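Local coordinates for LPXTG cell wall surface protein (Streptococcus gordonii, PDB 4IGB) that is a cell-wall-anchored surface protein that probably acts as an adhesin, the piece described here being its N-terminal N1 and N2 domains, at residues C[50-55]-C[67-72]. Residues are numbered along the deposited sequence; the frame is centred on the assembly and turned at random.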
# COMPACT_ATOMS: atom_id res chain seq x y z
N GLN C 50 17.89 -11.49 17.57
CA GLN C 50 17.32 -12.05 16.36
C GLN C 50 17.71 -13.51 16.18
O GLN C 50 18.89 -13.86 16.30
CB GLN C 50 17.79 -11.25 15.15
CG GLN C 50 17.63 -11.98 13.84
CD GLN C 50 18.20 -11.21 12.67
OE1 GLN C 50 18.74 -10.10 12.84
NE2 GLN C 50 18.10 -11.78 11.48
N PHE C 51 16.74 -14.37 15.89
CA PHE C 51 17.03 -15.79 15.68
C PHE C 51 16.01 -16.48 14.79
O PHE C 51 14.86 -16.05 14.69
CB PHE C 51 17.16 -16.52 17.02
CG PHE C 51 15.95 -16.40 17.89
CD1 PHE C 51 14.93 -17.34 17.82
CD2 PHE C 51 15.83 -15.36 18.80
CE1 PHE C 51 13.81 -17.23 18.62
CE2 PHE C 51 14.72 -15.25 19.61
CZ PHE C 51 13.71 -16.19 19.52
N HIS C 52 16.45 -17.56 14.14
CA HIS C 52 15.59 -18.33 13.25
C HIS C 52 14.87 -19.44 14.02
O HIS C 52 15.33 -19.86 15.08
CB HIS C 52 16.42 -18.94 12.11
CG HIS C 52 15.60 -19.64 11.08
ND1 HIS C 52 15.20 -19.04 9.91
CD2 HIS C 52 15.11 -20.91 11.04
CE1 HIS C 52 14.50 -19.90 9.19
NE2 HIS C 52 14.43 -21.04 9.85
N LEU C 53 13.75 -19.89 13.48
CA LEU C 53 12.97 -20.95 14.11
C LEU C 53 12.23 -21.79 13.07
O LEU C 53 11.78 -21.27 12.05
CB LEU C 53 11.96 -20.35 15.09
CG LEU C 53 12.52 -19.70 16.36
CD1 LEU C 53 11.49 -18.75 16.97
CD2 LEU C 53 12.92 -20.76 17.37
N SER C 54 12.12 -23.08 13.34
CA SER C 54 11.40 -23.98 12.45
C SER C 54 10.17 -24.53 13.15
O SER C 54 10.26 -25.08 14.24
CB SER C 54 12.30 -25.13 12.00
OG SER C 54 13.32 -24.67 11.14
N ASN C 55 9.01 -24.37 12.51
CA ASN C 55 7.76 -24.87 13.05
C ASN C 55 7.65 -24.52 14.51
O ASN C 55 7.53 -25.40 15.36
CB ASN C 55 7.69 -26.39 12.88
CG ASN C 55 8.10 -26.84 11.50
OD1 ASN C 55 7.58 -26.36 10.49
ND2 ASN C 55 9.06 -27.75 11.44
N PRO C 67 3.45 -25.12 11.52
CA PRO C 67 4.39 -25.42 10.43
C PRO C 67 4.88 -24.16 9.73
O PRO C 67 4.09 -23.23 9.55
CB PRO C 67 3.55 -26.25 9.44
CG PRO C 67 2.26 -26.53 10.13
CD PRO C 67 2.07 -25.48 11.16
N GLY C 68 6.16 -24.14 9.34
CA GLY C 68 6.73 -23.02 8.61
C GLY C 68 8.00 -22.48 9.24
O GLY C 68 8.17 -22.54 10.45
N GLU C 69 8.89 -21.96 8.41
CA GLU C 69 10.12 -21.32 8.87
C GLU C 69 9.84 -19.87 9.27
O GLU C 69 8.98 -19.22 8.68
CB GLU C 69 11.18 -21.35 7.77
CG GLU C 69 11.50 -22.75 7.26
CD GLU C 69 11.95 -23.67 8.38
OE1 GLU C 69 12.79 -23.23 9.21
OE2 GLU C 69 11.47 -24.82 8.45
N MET C 70 10.58 -19.38 10.25
CA MET C 70 10.36 -18.04 10.80
C MET C 70 11.67 -17.37 11.18
O MET C 70 12.64 -18.04 11.53
CB MET C 70 9.43 -18.10 12.02
CG MET C 70 9.44 -16.84 12.87
SD MET C 70 8.31 -16.88 14.28
CE MET C 70 6.71 -16.89 13.47
N GLU C 71 11.69 -16.04 11.09
CA GLU C 71 12.79 -15.25 11.62
C GLU C 71 12.22 -14.35 12.70
O GLU C 71 11.34 -13.54 12.44
CB GLU C 71 13.45 -14.41 10.53
CG GLU C 71 14.75 -13.78 10.97
CD GLU C 71 15.90 -14.78 11.07
OE1 GLU C 71 15.72 -15.96 10.70
OE2 GLU C 71 16.99 -14.39 11.52
N ASN C 72 12.71 -14.52 13.92
CA ASN C 72 12.08 -13.90 15.07
C ASN C 72 12.94 -12.83 15.68
O ASN C 72 14.16 -12.94 15.70
CB ASN C 72 11.73 -14.95 16.13
CG ASN C 72 10.73 -14.44 17.13
OD1 ASN C 72 10.86 -14.69 18.33
ND2 ASN C 72 9.71 -13.74 16.65
O HOH W 1 8.87 -25.76 8.37
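F51 and N72 form the packed side of this antiparallel pairing. CB of N72 sits over one face of the phenyl ring, 4.2 Å from its centroid, while CZ of F51 comes within 3.4 Å of OD1 of N72. With chi1 at 57°, F51 holds its ring between its own N and carbonyl carbon, which brings it alongside the asparagine; H163 stacks on the ring, and ND2 of N72 is hydrogen-bonded to E138. L53 continues this buried face, its CD1 against CB of N72, with M70 on the same side leading off toward S141 and S143. The two strands belong to a six-stranded antiparallel sheet of the N-terminal domain, in which 48-54 is an edge strand and 69-76 separates it from 136-143. F51-N72 and L53-M70 are its hydrogen-bonded pairs here.

The other face, toward solvent, is polar. H52 lies between two carboxylates: NE2 gives a nearly straight 2.8 Å bond to OE1 of E69, whose carboxylate is almost coplanar with the imidazole, and ND1 makes a longer, more bent one (3.2 Å, 138°) to OE1 of E71. This would probably favour a protonated imidazole. NE2 of Q50 reaches OE2 of E71 at 2.8 Å, and OG of S54 approaches OE1 of E69 at a doubtfully short 2.5 Å. OD1 of N55 accepts a hydrogen bond from G68 N, 2.9 Å away, and a water links that oxygen to OE2 of E69.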